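Local coordinates for signal recognition 54 kDa protein (PDB 3DM5), which belongs to the signal recognition particle as its SRP54 subunit, joining a helical bundle, a P-loop GTPase-type domain and a signal-peptide-binding domain, at residues Val79-Ala91 and Phe284-Leu296. Residues are numbered along the deposited sequence; the frame is centred on the assembly and turned at random.
Sequences VYEELTKFLGTEA and FDPPRFVSRLLGL
Phe284 turns the edge of its ring to the carbonyl oxygen of Leu87, which lies in the ring plane. At the next residue, Asp285 lays its carboxylate against the methyl of Ala91, and one water joins the segments by donating to Asp285 OD1 (2.7 Å) and accepting from Ala91 N. OD2 pairs with Lys331 of the second subunit. Pro286 packs its ring against the turn that ends helix 71-86 and the chain just after it: CG approaches Leu87 O, while CD rests on the peptide between Glu90 and Ala91. That turn is a Schellman motif with Gly88 at C-prime, with Thr89 N bonded to Thr84 O and Gly88 N to Lys85 O. The ring of Pro287 is flanked by Thr89 O and Thr84 CG2, and its carbonyl oxygen accepts the one direct hydrogen bond between the segments, from Tyr80 OH (2.9 Å). The hydroxyl comes from above the carbonyl plane, 43° out of it. With CG anti to the backbone N (chi1 167°), the Tyr80 ring swings out toward helix 286-293, where its hydroxyl reaches this oxygen. Phe289 presents its ring edge to Leu87 CD1, roughly at right angles to that side chain. At the middle of the interface Val290 divides its branches: CG1 meets Tyr80 CD2 (3.8 Å) and Thr84 OG1, whereas CG2 meets Leu87 CD1 (3.6 Å). Leu294 CD2 packs on Leu83 CD1 (3.6 Å), with Leu10 and Leu14 of helix 5-19 alongside, and Leu296 CD1 lies obliquely against Tyr80 CD2 (3.5 Å). The axes of 79-86 and 286-293 come within 8.7 Å and cross at 126°, forming the junction between the N-terminal helical bundle and helix 286-293 on the GTPase side, an arrangement characteristic of the NG core of SRP54-type proteins.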
# COMPACT_ATOMS: atom_id res chain seq x y z
N VAL A 79 11.74 -1.37 -25.78
CA VAL A 79 11.09 -1.97 -24.62
C VAL A 79 9.98 -2.95 -25.03
O VAL A 79 9.91 -4.05 -24.50
CB VAL A 79 10.53 -0.88 -23.67
CG1 VAL A 79 9.64 -1.48 -22.58
CG2 VAL A 79 11.64 -0.12 -23.04
N TYR A 80 9.09 -2.55 -25.93
CA TYR A 80 7.97 -3.39 -26.31
C TYR A 80 8.45 -4.69 -26.91
O TYR A 80 7.87 -5.75 -26.66
CB TYR A 80 7.09 -2.69 -27.32
CG TYR A 80 6.09 -3.59 -28.00
CD1 TYR A 80 6.16 -3.84 -29.36
CD2 TYR A 80 5.07 -4.17 -27.29
CE1 TYR A 80 5.22 -4.65 -29.99
CE2 TYR A 80 4.12 -4.98 -27.91
CZ TYR A 80 4.20 -5.22 -29.26
OH TYR A 80 3.26 -6.04 -29.85
N GLU A 81 9.51 -4.59 -27.70
CA GLU A 81 10.03 -5.70 -28.48
C GLU A 81 10.83 -6.67 -27.62
O GLU A 81 10.71 -7.90 -27.75
CB GLU A 81 10.87 -5.15 -29.64
CG GLU A 81 11.82 -6.14 -30.29
CD GLU A 81 12.64 -5.50 -31.40
OE1 GLU A 81 13.44 -6.23 -32.04
OE2 GLU A 81 12.48 -4.27 -31.62
N GLU A 82 11.63 -6.12 -26.72
CA GLU A 82 12.36 -6.93 -25.76
C GLU A 82 11.42 -7.72 -24.82
O GLU A 82 11.62 -8.93 -24.62
CB GLU A 82 13.35 -6.08 -24.98
CG GLU A 82 14.55 -5.69 -25.82
CD GLU A 82 15.17 -6.89 -26.52
OE1 GLU A 82 15.32 -7.96 -25.89
OE2 GLU A 82 15.50 -6.75 -27.72
N LEU A 83 10.42 -7.04 -24.26
CA LEU A 83 9.45 -7.67 -23.38
C LEU A 83 8.68 -8.76 -24.11
O LEU A 83 8.40 -9.80 -23.55
CB LEU A 83 8.47 -6.63 -22.78
CG LEU A 83 8.93 -5.93 -21.50
CD1 LEU A 83 7.88 -4.95 -20.98
CD2 LEU A 83 9.27 -6.95 -20.42
N THR A 84 8.33 -8.52 -25.37
CA THR A 84 7.62 -9.54 -26.14
C THR A 84 8.43 -10.82 -26.32
O THR A 84 7.86 -11.91 -26.22
CB THR A 84 7.09 -9.03 -27.51
OG1 THR A 84 6.14 -7.99 -27.29
CG2 THR A 84 6.37 -10.17 -28.25
N LYS A 85 9.73 -10.70 -26.58
CA LYS A 85 10.58 -11.90 -26.75
C LYS A 85 10.76 -12.60 -25.41
O LYS A 85 10.92 -13.81 -25.35
CB LYS A 85 11.96 -11.56 -27.33
CG LYS A 85 11.92 -11.04 -28.76
CD LYS A 85 13.27 -10.49 -29.19
CE LYS A 85 13.15 -9.73 -30.51
NZ LYS A 85 14.41 -9.02 -30.92
N PHE A 86 10.69 -11.80 -24.35
CA PHE A 86 10.92 -12.25 -22.99
C PHE A 86 9.77 -13.16 -22.56
O PHE A 86 9.92 -13.98 -21.66
CB PHE A 86 11.04 -11.02 -22.10
CG PHE A 86 11.50 -11.29 -20.70
CD1 PHE A 86 12.77 -11.76 -20.45
CD2 PHE A 86 10.68 -10.99 -19.62
CE1 PHE A 86 13.20 -11.96 -19.16
CE2 PHE A 86 11.11 -11.19 -18.34
CZ PHE A 86 12.36 -11.67 -18.11
N LEU A 87 8.63 -13.02 -23.22
CA LEU A 87 7.44 -13.82 -22.90
C LEU A 87 7.03 -14.77 -24.04
O LEU A 87 5.86 -15.11 -24.19
CB LEU A 87 6.26 -12.92 -22.49
CG LEU A 87 6.48 -11.96 -21.31
CD1 LEU A 87 5.24 -11.17 -20.96
CD2 LEU A 87 6.93 -12.67 -20.08
N GLY A 88 8.00 -15.19 -24.86
CA GLY A 88 7.73 -16.18 -25.90
C GLY A 88 7.64 -15.74 -27.36
O GLY A 88 7.38 -16.57 -28.23
N THR A 89 7.82 -14.45 -27.63
CA THR A 89 7.92 -13.92 -29.00
C THR A 89 6.65 -13.95 -29.86
O THR A 89 6.24 -12.93 -30.41
CB THR A 89 9.07 -14.56 -29.77
OG1 THR A 89 10.29 -14.34 -29.06
CG2 THR A 89 9.18 -13.92 -31.13
N GLU A 90 6.03 -15.11 -30.01
CA GLU A 90 4.83 -15.20 -30.84
C GLU A 90 3.93 -16.32 -30.40
O GLU A 90 4.35 -17.25 -29.71
CB GLU A 90 5.20 -15.42 -32.30
CG GLU A 90 6.09 -16.63 -32.48
CD GLU A 90 6.41 -16.93 -33.93
OE1 GLU A 90 7.32 -17.75 -34.16
OE2 GLU A 90 5.75 -16.36 -34.82
N ALA A 91 2.68 -16.23 -30.82
CA ALA A 91 1.68 -17.28 -30.58
C ALA A 91 2.07 -18.62 -31.20
O ALA A 91 2.56 -18.69 -32.33
CB ALA A 91 0.31 -16.82 -31.10
N PHE A 284 -2.82 -17.38 -25.34
CA PHE A 284 -1.66 -16.57 -25.07
C PHE A 284 -0.93 -16.24 -26.36
O PHE A 284 -0.45 -17.12 -27.09
CB PHE A 284 -0.73 -17.26 -24.08
CG PHE A 284 0.37 -16.36 -23.55
CD1 PHE A 284 0.08 -15.36 -22.63
CD2 PHE A 284 1.67 -16.52 -23.96
CE1 PHE A 284 1.09 -14.53 -22.14
CE2 PHE A 284 2.68 -15.71 -23.47
CZ PHE A 284 2.38 -14.71 -22.55
N ASP A 285 -0.87 -14.95 -26.63
CA ASP A 285 -0.29 -14.42 -27.85
C ASP A 285 0.60 -13.28 -27.37
O ASP A 285 0.14 -12.14 -27.21
CB ASP A 285 -1.41 -13.94 -28.78
CG ASP A 285 -0.89 -13.42 -30.11
OD1 ASP A 285 0.32 -13.15 -30.25
OD2 ASP A 285 -1.72 -13.29 -31.03
N PRO A 286 1.88 -13.61 -27.12
CA PRO A 286 2.89 -12.74 -26.49
C PRO A 286 2.83 -11.27 -26.90
O PRO A 286 2.73 -10.43 -26.02
CB PRO A 286 4.23 -13.39 -26.91
CG PRO A 286 3.90 -14.83 -26.94
CD PRO A 286 2.44 -14.93 -27.45
N PRO A 287 2.88 -10.96 -28.21
CA PRO A 287 2.89 -9.55 -28.63
C PRO A 287 1.62 -8.79 -28.24
O PRO A 287 1.70 -7.60 -27.95
CB PRO A 287 3.00 -9.64 -30.16
CG PRO A 287 3.38 -11.02 -30.46
CD PRO A 287 2.87 -11.88 -29.37
N ARG A 288 0.48 -9.46 -28.26
CA ARG A 288 -0.80 -8.87 -27.89
C ARG A 288 -0.90 -8.71 -26.38
O ARG A 288 -1.44 -7.72 -25.88
CB ARG A 288 -1.94 -9.78 -28.33
CG ARG A 288 -1.86 -10.21 -29.76
CD ARG A 288 -2.74 -9.35 -30.63
NE ARG A 288 -2.26 -9.36 -32.00
CZ ARG A 288 -2.69 -8.53 -32.94
NH1 ARG A 288 -3.62 -7.63 -32.66
NH2 ARG A 288 -2.19 -8.60 -34.17
N PHE A 289 -0.41 -9.71 -25.66
CA PHE A 289 -0.43 -9.69 -24.21
C PHE A 289 0.49 -8.58 -23.70
O PHE A 289 0.08 -7.75 -22.90
CB PHE A 289 -0.02 -11.06 -23.69
CG PHE A 289 0.09 -11.15 -22.20
CD1 PHE A 289 -1.00 -11.54 -21.44
CD2 PHE A 289 1.31 -10.90 -21.56
CE1 PHE A 289 -0.90 -11.65 -20.06
CE2 PHE A 289 1.42 -11.02 -20.19
CZ PHE A 289 0.30 -11.39 -19.44
N VAL A 290 1.73 -8.54 -24.18
CA VAL A 290 2.67 -7.53 -23.74
C VAL A 290 2.18 -6.14 -24.13
O VAL A 290 2.49 -5.15 -23.46
CB VAL A 290 4.06 -7.76 -24.35
CG1 VAL A 290 4.90 -6.51 -24.29
CG2 VAL A 290 4.73 -8.88 -23.63
N SER A 291 1.41 -6.07 -25.20
CA SER A 291 0.81 -4.82 -25.62
C SER A 291 -0.29 -4.32 -24.66
O SER A 291 -0.32 -3.13 -24.36
CB SER A 291 0.29 -4.93 -27.05
OG SER A 291 -0.26 -3.71 -27.50
N ARG A 292 -1.18 -5.20 -24.19
CA ARG A 292 -2.14 -4.80 -23.14
C ARG A 292 -1.40 -4.48 -21.84
O ARG A 292 -1.69 -3.49 -21.17
CB ARG A 292 -3.17 -5.89 -22.85
CG ARG A 292 -3.60 -6.68 -24.05
CD ARG A 292 -4.76 -6.04 -24.77
NE ARG A 292 -6.05 -6.38 -24.17
CZ ARG A 292 -7.21 -6.38 -24.82
NH1 ARG A 292 -7.24 -6.05 -26.11
NH2 ARG A 292 -8.33 -6.71 -24.19
N LEU A 293 -0.44 -5.33 -21.50
CA LEU A 293 0.40 -5.10 -20.34
C LEU A 293 0.90 -3.66 -20.31
O LEU A 293 0.61 -2.93 -19.36
CB LEU A 293 1.56 -6.10 -20.30
CG LEU A 293 2.37 -6.20 -19.00
CD1 LEU A 293 1.51 -6.73 -17.85
CD2 LEU A 293 3.59 -7.09 -19.19
N LEU A 294 1.61 -3.24 -21.36
CA LEU A 294 2.24 -1.90 -21.39
C LEU A 294 1.29 -0.72 -21.67
O LEU A 294 1.71 0.43 -21.71
CB LEU A 294 3.38 -1.88 -22.40
CG LEU A 294 4.46 -2.92 -22.13
CD1 LEU A 294 5.45 -2.89 -23.24
CD2 LEU A 294 5.12 -2.63 -20.81
N GLY A 295 0.01 -1.01 -21.86
CA GLY A 295 -0.97 0.03 -22.06
C GLY A 295 -0.92 0.68 -23.43
O GLY A 295 -1.37 1.82 -23.60
N LEU A 296 -0.39 -0.05 -24.41
CA LEU A 296 -0.21 0.44 -25.77
C LEU A 296 -1.52 0.42 -26.52
O LEU A 296 -2.38 -0.42 -26.26
CB LEU A 296 0.80 -0.42 -26.51
CG LEU A 296 2.18 -0.41 -25.85
CD1 LEU A 296 3.20 -1.25 -26.60
CD2 LEU A 296 2.63 1.01 -25.74
O HOH W 1 1.70 -13.97 -32.44